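Long-range contacts in TarM (Staphylococcus aureus subsp. aureus 21178, PDB 4X7R), which belongs to the GT-B glycosyltransferases, pairing two Rossmann-like domains with a long antiparallel sheet, and binds uridine-5'-diphosphate and a sulfated glycan: residues K201-L206 with F231-N236; Y210-I215 with F235-K240. The protein carries 1 engineered substitution. One frame throughout, in Å; residues are numbered along the deposited sequence.

Contact 1 of 2, residues K201-L206 with F231-N236. With SUS (2-deoxy-3,6-di-O-sulfo-2-(sulfoamino)-alpha-D-glucopyranose), chain C; IDS (2-O-sulfo-alpha-L-idopyranuronic acid), chain B; ZDO (methyl 2-deoxy-6-O-sulfo-2-(sulfoamino)-alpha-D-glucopyranoside), chain D.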
loop_
_atom_site.group_PDB
_atom_site.type_symbol
_atom_site.label_atom_id
_atom_site.label_comp_id
_atom_site.label_asym_id
_atom_site.label_seq_id
_atom_site.Cartn_x
_atom_site.Cartn_y
_atom_site.Cartn_z
ATOM N N LYS A 201 20.203 17.183 -6.030
ATOM C CA LYS A 201 21.269 16.219 -5.683
ATOM C C LYS A 201 20.838 14.770 -5.636
ATOM O O LYS A 201 21.656 13.883 -5.851
ATOM C CB LYS A 201 22.062 16.638 -4.423
ATOM C CG LYS A 201 21.321 16.503 -3.101
ATOM C CD LYS A 201 22.127 17.108 -1.960
ATOM C CE LYS A 201 21.631 18.496 -1.642
ATOM N NZ LYS A 201 22.562 19.222 -0.730
ATOM N N ASN A 202 19.547 14.528 -5.355
ATOM C CA ASN A 202 18.958 13.184 -5.255
ATOM C C ASN A 202 17.426 13.294 -5.268
ATOM O O ASN A 202 16.899 14.394 -5.363
ATOM C CB ASN A 202 19.495 12.419 -4.004
ATOM C CG ASN A 202 19.337 13.176 -2.699
ATOM O OD1 ASN A 202 18.493 14.065 -2.548
ATOM N ND2 ASN A 202 20.190 12.893 -1.739
ATOM N N ASN A 203 16.726 12.162 -5.217
ATOM C CA ASN A 203 15.256 12.085 -5.236
ATOM C C ASN A 203 14.582 12.791 -4.046
ATOM O O ASN A 203 13.544 13.429 -4.220
ATOM C CB ASN A 203 14.792 10.629 -5.315
ATOM C CG ASN A 203 13.347 10.496 -5.630
ATOM O OD1 ASN A 203 12.864 10.973 -6.665
ATOM N ND2 ASN A 203 12.600 9.945 -4.707
ATOM N N LEU A 204 15.175 12.698 -2.850
ATOM C CA LEU A 204 14.620 13.352 -1.656
ATOM C C LEU A 204 14.603 14.858 -1.880
ATOM O O LEU A 204 13.577 15.464 -1.650
ATOM C CB LEU A 204 15.433 12.946 -0.402
ATOM C CG LEU A 204 15.229 13.725 0.893
ATOM C CD1 LEU A 204 13.804 13.513 1.459
ATOM C CD2 LEU A 204 16.288 13.316 1.923
ATOM N N ALA A 205 15.709 15.442 -2.400
ATOM C CA ALA A 205 15.794 16.876 -2.740
ATOM C C ALA A 205 14.702 17.260 -3.746
ATOM O O ALA A 205 14.084 18.309 -3.583
ATOM C CB ALA A 205 17.171 17.225 -3.321
ATOM N N LEU A 206 14.485 16.437 -4.788
ATOM C CA LEU A 206 13.449 16.692 -5.803
ATOM C C LEU A 206 12.070 16.705 -5.114
ATOM O O LEU A 206 11.295 17.656 -5.284
ATOM C CB LEU A 206 13.497 15.591 -6.903
ATOM C CG LEU A 206 12.345 15.605 -7.939
ATOM C CD1 LEU A 206 12.511 16.724 -8.912
ATOM C CD2 LEU A 206 12.222 14.277 -8.681
ATOM N N PHE A 231 8.572 10.023 5.490
ATOM C CA PHE A 231 8.683 11.081 6.502
ATOM C C PHE A 231 9.756 12.131 6.209
ATOM O O PHE A 231 9.412 13.310 6.336
ATOM C CB PHE A 231 8.783 10.524 7.932
ATOM C CG PHE A 231 8.779 11.566 9.022
ATOM C CD1 PHE A 231 7.584 12.057 9.532
ATOM C CD2 PHE A 231 9.974 12.017 9.581
ATOM C CE1 PHE A 231 7.588 12.984 10.577
ATOM C CE2 PHE A 231 9.975 12.948 10.622
ATOM C CZ PHE A 231 8.786 13.434 11.103
ATOM N N PRO A 232 11.006 11.769 5.791
ATOM C CA PRO A 232 12.007 12.820 5.462
ATOM C C PRO A 232 11.582 13.817 4.384
ATOM O O PRO A 232 11.984 14.966 4.470
ATOM C CB PRO A 232 13.248 12.025 5.023
ATOM C CG PRO A 232 13.079 10.663 5.695
ATOM C CD PRO A 232 11.592 10.414 5.618
ATOM N N LYS A 233 10.748 13.414 3.409
ATOM C CA LYS A 233 10.252 14.353 2.374
ATOM C C LYS A 233 9.475 15.485 2.992
ATOM O O LYS A 233 9.738 16.644 2.652
ATOM C CB LYS A 233 9.434 13.650 1.291
ATOM C CG LYS A 233 10.246 12.594 0.563
ATOM C CD LYS A 233 9.373 11.711 -0.260
ATOM C CE LYS A 233 10.214 10.818 -1.126
ATOM N NZ LYS A 233 10.412 9.490 -0.502
ATOM N N MET A 234 8.558 15.160 3.946
ATOM C CA MET A 234 7.762 16.159 4.647
ATOM C C MET A 234 8.649 16.905 5.647
ATOM O O MET A 234 8.605 18.135 5.705
ATOM C CB MET A 234 6.567 15.507 5.398
ATOM C CG MET A 234 5.714 16.516 6.217
ATOM S SD MET A 234 4.493 15.741 7.297
ATOM C CE MET A 234 5.558 14.969 8.540
ATOM N N PHE A 235 9.392 16.158 6.471
ATOM C CA PHE A 235 10.242 16.720 7.516
ATOM C C PHE A 235 11.242 17.788 7.006
ATOM O O PHE A 235 11.361 18.839 7.622
ATOM C CB PHE A 235 10.963 15.605 8.299
ATOM C CG PHE A 235 11.598 16.080 9.593
ATOM C CD1 PHE A 235 10.816 16.597 10.627
ATOM C CD2 PHE A 235 12.971 16.000 9.784
ATOM C CE1 PHE A 235 11.401 17.047 11.817
ATOM C CE2 PHE A 235 13.553 16.423 10.990
ATOM C CZ PHE A 235 12.763 16.944 11.997
ATOM N N ASN A 236 11.931 17.520 5.887
ATOM C CA ASN A 236 12.949 18.420 5.322
ATOM C C ASN A 236 12.425 19.670 4.581
ATOM O O ASN A 236 13.246 20.498 4.179
ATOM C CB ASN A 236 13.909 17.641 4.422
ATOM C CG ASN A 236 14.688 16.550 5.115
ATOM O OD1 ASN A 236 14.807 16.495 6.331
ATOM N ND2 ASN A 236 15.242 15.645 4.347
HETATM N N2 SUS C . 11.044 6.089 -1.823
HETATM C C1 SUS C . 11.984 3.918 -2.507
HETATM S S1 SUS C . 10.460 7.006 -3.212
HETATM C C2 SUS C . 10.750 4.658 -2.023
HETATM S S2 SUS C . 9.282 -0.898 -3.217
HETATM C C3 SUS C . 10.217 4.008 -0.727
HETATM O O3 SUS C . 8.984 4.633 -0.313
HETATM S S3 SUS C . 8.967 5.426 0.992
HETATM C C4 SUS C . 10.017 2.493 -0.864
HETATM O O4 SUS C . 9.768 2.025 0.448
HETATM C C5 SUS C . 11.302 1.824 -1.470
HETATM O O5 SUS C . 11.674 2.513 -2.701
HETATM C C6 SUS C . 11.102 0.374 -1.903
HETATM O O6 SUS C . 10.054 0.360 -2.855
HETATM O O1S SUS C . 8.935 6.955 -3.235
HETATM O O2S SUS C . 10.977 8.426 -3.037
HETATM O O3S SUS C . 10.997 6.407 -4.510
HETATM O O4S SUS C . 8.081 -0.484 -4.073
HETATM O O5S SUS C . 10.211 -1.836 -3.991
HETATM O O6S SUS C . 8.781 -1.591 -1.945
HETATM O O7S SUS C . 9.424 4.485 2.089
HETATM O O8S SUS C . 7.560 5.931 1.318
HETATM O O9S SUS C . 9.922 6.611 0.904
HETATM C C1 IDS B . 16.089 5.621 -0.572
HETATM C C2 IDS B . 15.344 6.144 -1.822
HETATM C C3 IDS B . 14.913 4.978 -2.785
HETATM C C4 IDS B . 14.310 3.778 -2.041
HETATM C C5 IDS B . 15.208 3.356 -0.847
HETATM C C6 IDS B . 14.605 2.192 -0.050
HETATM O O2 IDS B . 14.203 6.943 -1.405
HETATM O O3 IDS B . 16.016 4.502 -3.576
HETATM O O4 IDS B . 13.028 4.138 -1.536
HETATM O O5 IDS B . 15.369 4.508 0.024
HETATM O O6A IDS B . 14.284 2.434 1.141
HETATM O O6B IDS B . 14.464 1.096 -0.644
HETATM S S IDS B . 14.281 8.471 -1.242
HETATM O O1S IDS B . 15.520 8.939 -0.470
HETATM O O2S IDS B . 14.282 9.097 -2.633
HETATM O O3S IDS B . 13.065 8.955 -0.452
HETATM C C1 ZDO D . 21.296 4.996 0.730
HETATM C C1M ZDO D . 23.035 6.286 -0.268
HETATM C C2 ZDO D . 20.472 3.695 0.574
HETATM C C3 ZDO D . 19.253 3.931 -0.303
HETATM C C4 ZDO D . 18.387 5.141 0.153
HETATM C C5 ZDO D . 19.300 6.389 0.383
HETATM C C6 ZDO D . 18.540 7.562 1.039
HETATM O O1 ZDO D . 21.980 5.341 -0.501
HETATM N N2 ZDO D . 21.270 2.599 0.010
HETATM S S2 ZDO D . 21.965 1.571 1.253
HETATM O OSA ZDO D . 22.705 2.462 2.261
HETATM O OSB ZDO D . 22.894 0.584 0.524
HETATM O OSC ZDO D . 20.853 0.804 1.976
HETATM O O3 ZDO D . 18.489 2.722 -0.346
HETATM O O4 ZDO D . 17.467 5.396 -0.926
HETATM O O5 ZDO D . 20.427 6.040 1.255
HETATM O O6 ZDO D . 19.451 8.622 1.393
HETATM S S6 ZDO D . 19.867 9.750 0.425
HETATM O OS1 ZDO D . 21.164 10.388 0.944
HETATM O OS2 ZDO D . 18.768 10.818 0.390
HETATM O OS3 ZDO D . 20.122 9.210 -0.997
#

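Contact 2 of 2, residues Y210-I215 with F235-K240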
loop_
_atom_site.group_PDB
_atom_site.type_symbol
_atom_site.label_atom_id
_atom_site.label_comp_id
_atom_site.label_asym_id
_atom_site.label_seq_id
_atom_site.Cartn_x
_atom_site.Cartn_y
_atom_site.Cartn_z
ATOM N N TYR A 210 9.328 19.686 -4.669
ATOM C CA TYR A 210 7.976 19.434 -5.164
ATOM C C TYR A 210 6.895 19.809 -4.139
ATOM O O TYR A 210 5.964 20.543 -4.477
ATOM C CB TYR A 210 7.851 17.966 -5.632
ATOM C CG TYR A 210 6.421 17.526 -5.853
ATOM C CD1 TYR A 210 5.616 18.148 -6.806
ATOM C CD2 TYR A 210 5.882 16.458 -5.140
ATOM C CE1 TYR A 210 4.305 17.744 -7.023
ATOM C CE2 TYR A 210 4.569 16.037 -5.359
ATOM C CZ TYR A 210 3.791 16.681 -6.307
ATOM O OH TYR A 210 2.522 16.263 -6.577
ATOM N N LEU A 211 7.057 19.348 -2.872
ATOM C CA LEU A 211 6.139 19.659 -1.770
ATOM C C LEU A 211 6.096 21.150 -1.467
ATOM O O LEU A 211 5.054 21.648 -1.086
ATOM C CB LEU A 211 6.515 18.887 -0.499
ATOM C CG LEU A 211 6.317 17.373 -0.551
ATOM C CD1 LEU A 211 6.906 16.719 0.694
ATOM C CD2 LEU A 211 4.821 17.014 -0.720
ATOM N N GLU A 212 7.231 21.852 -1.608
ATOM C CA GLU A 212 7.304 23.299 -1.363
ATOM C C GLU A 212 6.581 24.052 -2.486
ATOM O O GLU A 212 5.992 25.095 -2.228
ATOM C CB GLU A 212 8.763 23.758 -1.243
ATOM C CG GLU A 212 9.437 23.259 0.022
ATOM C CD GLU A 212 10.949 23.317 0.037
ATOM O OE1 GLU A 212 11.566 23.526 -1.034
ATOM O OE2 GLU A 212 11.525 23.110 1.125
ATOM N N LYS A 213 6.588 23.491 -3.710
ATOM C CA LYS A 213 5.892 24.018 -4.898
ATOM C C LYS A 213 4.374 23.698 -4.819
ATOM O O LYS A 213 3.532 24.568 -5.040
ATOM C CB LYS A 213 6.520 23.411 -6.183
ATOM C CG LYS A 213 6.982 24.425 -7.214
ATOM C CD LYS A 213 8.002 25.439 -6.697
ATOM C CE LYS A 213 8.080 26.644 -7.620
ATOM N NZ LYS A 213 6.865 27.520 -7.563
ATOM N N LEU A 214 4.035 22.465 -4.440
ATOM C CA LEU A 214 2.649 22.027 -4.311
ATOM C C LEU A 214 1.889 22.664 -3.158
ATOM O O LEU A 214 0.745 23.041 -3.337
ATOM C CB LEU A 214 2.610 20.495 -4.163
ATOM C CG LEU A 214 1.226 19.832 -4.172
ATOM C CD1 LEU A 214 0.626 19.852 -5.598
ATOM C CD2 LEU A 214 1.307 18.423 -3.613
ATOM N N ILE A 215 2.492 22.726 -1.971
ATOM C CA ILE A 215 1.804 23.146 -0.751
ATOM C C ILE A 215 2.218 24.540 -0.300
ATOM O O ILE A 215 3.372 24.749 0.068
ATOM C CB ILE A 215 2.008 22.037 0.355
ATOM C CG1 ILE A 215 1.613 20.626 -0.164
ATOM C CG2 ILE A 215 1.308 22.382 1.674
ATOM C CD1 ILE A 215 2.205 19.419 0.648
ATOM N N PHE A 235 9.392 16.158 6.471
ATOM C CA PHE A 235 10.242 16.720 7.516
ATOM C C PHE A 235 11.242 17.788 7.006
ATOM O O PHE A 235 11.361 18.839 7.622
ATOM C CB PHE A 235 10.963 15.605 8.299
ATOM C CG PHE A 235 11.598 16.080 9.593
ATOM C CD1 PHE A 235 10.816 16.597 10.627
ATOM C CD2 PHE A 235 12.971 16.000 9.784
ATOM C CE1 PHE A 235 11.401 17.047 11.817
ATOM C CE2 PHE A 235 13.553 16.423 10.990
ATOM C CZ PHE A 235 12.763 16.944 11.997
ATOM N N ASN A 236 11.931 17.520 5.887
ATOM C CA ASN A 236 12.949 18.420 5.322
ATOM C C ASN A 236 12.425 19.670 4.581
ATOM O O ASN A 236 13.246 20.498 4.179
ATOM C CB ASN A 236 13.909 17.641 4.422
ATOM C CG ASN A 236 14.688 16.550 5.115
ATOM O OD1 ASN A 236 14.807 16.495 6.331
ATOM N ND2 ASN A 236 15.242 15.645 4.347
ATOM N N THR A 237 11.096 19.812 4.359
ATOM C CA THR A 237 10.613 21.021 3.653
ATOM C C THR A 237 10.887 22.283 4.493
ATOM O O THR A 237 10.998 22.197 5.714
ATOM C CB THR A 237 9.136 20.956 3.225
ATOM O OG1 THR A 237 8.311 21.203 4.353
ATOM C CG2 THR A 237 8.748 19.681 2.525
ATOM N N ASN A 238 10.995 23.434 3.827
ATOM C CA ASN A 238 11.278 24.719 4.451
ATOM C C ASN A 238 10.047 25.444 5.024
ATOM O O ASN A 238 10.205 26.568 5.497
ATOM C CB ASN A 238 12.002 25.614 3.437
ATOM C CG ASN A 238 11.147 26.083 2.260
ATOM O OD1 ASN A 238 9.966 25.741 2.100
ATOM N ND2 ASN A 238 11.732 26.890 1.402
ATOM N N HIS A 239 8.831 24.831 4.953
ATOM C CA HIS A 239 7.564 25.428 5.433
ATOM C C HIS A 239 7.704 25.923 6.857
ATOM O O HIS A 239 8.193 25.191 7.715
ATOM C CB HIS A 239 6.371 24.442 5.346
ATOM C CG HIS A 239 5.998 24.031 3.954
ATOM N ND1 HIS A 239 6.479 22.851 3.399
ATOM C CD2 HIS A 239 5.154 24.612 3.070
ATOM C CE1 HIS A 239 5.955 22.780 2.181
ATOM N NE2 HIS A 239 5.163 23.823 1.931
ATOM N N LYS A 240 7.291 27.169 7.104
ATOM C CA LYS A 240 7.357 27.795 8.427
ATOM C C LYS A 240 5.977 27.833 9.091
ATOM O O LYS A 240 5.893 27.923 10.320
ATOM C CB LYS A 240 7.928 29.222 8.312
ATOM C CG LYS A 240 9.384 29.258 7.842
ATOM C CD LYS A 240 9.798 30.653 7.401
ATOM C CE LYS A 240 11.137 30.665 6.691
ATOM N NZ LYS A 240 11.069 30.071 5.321
#

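Contact 1 of 2, residues K201-L206 with F231-N236
Asn203 and Lys233 scarcely touch, ND2 of Asn203 lying 4.4 Å from CE of Lys233, yet both reach the sulfates of a bound glycan, which spans the gap between their helices. Lys233 NZ is hydrogen-bonded to O3S of the 2-O-sulfate of IDS (2.7 Å) and also to O2S on the N-sulfate of SUS (2.8 Å). Its chain runs extended and bends only at the last torsion (chi4 96°), which turns the ammonium group in between the two sulfates. Asn203 ND2 donates to IDS O2S over 2.8 Å, nearly straight at 161°. Beneath the sugars the direct contact is mostly van der Waals packing around Leu204, without a hydrogen bond between the segments. The two methyl groups of Leu204 part: CD1 rests on Lys233 N (3.6 Å) and Pro232 CB, while CD2 meets ND2 of Asn236 (3.5 Å), whose side chain crosses it at about a right angle. Asn202 caps helix 203-214, its OD1 accepting from Ala205 N (3.1 Å). His9 and Ser230 also bond to SUS. Helix 231-235 lies between helix 203-214 on the Leu204 side, helix 264-271, touched by Phe231 and Phe235, and strand 221-225, on which Met234 packs.

Contact 2 of 2, residues Y210-I215 with F235-K240
Glu212 and His239 anchor the loop after helix 231-235 to the last turn of helix 203-214, in the Rossmann-like domain whose parallel sheet includes strands 221-225 and 243-247. This loop completes the beta-alpha-beta crossover between those two strands. Apolar contact comes from Leu211, whose CB meets CG2 of Thr237 at 3.8 Å, the two side chains crossing at about a right angle. Leu211 also packs on Val39 and Met7, and Ile215 on Phe5 and Met223, which joins this end of the helix to strands 3-7, 36-40 and 221-225 of the parallel sheet. Packing between flat groups follows: the Glu212 carboxylate and the Asn238 amide lie stacked, with planes 28° apart. Asn238 OD1 stands 3.2 Å from Glu212 OE2, but the two are both acceptors and form no bond. Two hydrogen bonds join the segments, each pairing a side chain with a backbone group. Glu212 OE2 receives Asn238 N at 2.8 Å, on the anti side of the carboxylate and 17° out of its plane. The glutamate chain, extended beyond CG, carries the acid along Thr237, the two side chains running past each other in opposite directions. The His239 ring is gripped at both nitrogens, which fixes its rotation. Its ND1 is hydrogen-bonded to Thr237 OG1 at 2.6 Å, and Thr237 OG1 is bonded to Lys244 NZ as well. At its edge the ring brings CE1 of His239 to 3.6 Å from Leu211 O. Just where the chain leaves the helix, His239 NE2 donates to Ile215 O over 2.7 Å, with the oxygen only 5° out of the ring plane.

Both contacts use helix 203-214: contact 1 at its start, against helix 231-235, and contact 2 at its end, against the loop that follows. Their centres lie 9 Å apart, and Leu211 CD1 of contact 2 packs 3.4 Å from Lys233 O of contact 1. Each is partly buried, with an exposed asparagine at its margin, Asn236 in the first and Asn238 in the second. The chemistry differs with place. Beside the glycan pocket, contact 1 has no hydrogen bond between its segments, and Asn203 and Lys233 turn to the sulfates instead; farther along the helix, contact 2 pins loop to helix through direct hydrogen bonds, while its buried Leu211 and Ile215 also touch strands of the parallel sheet.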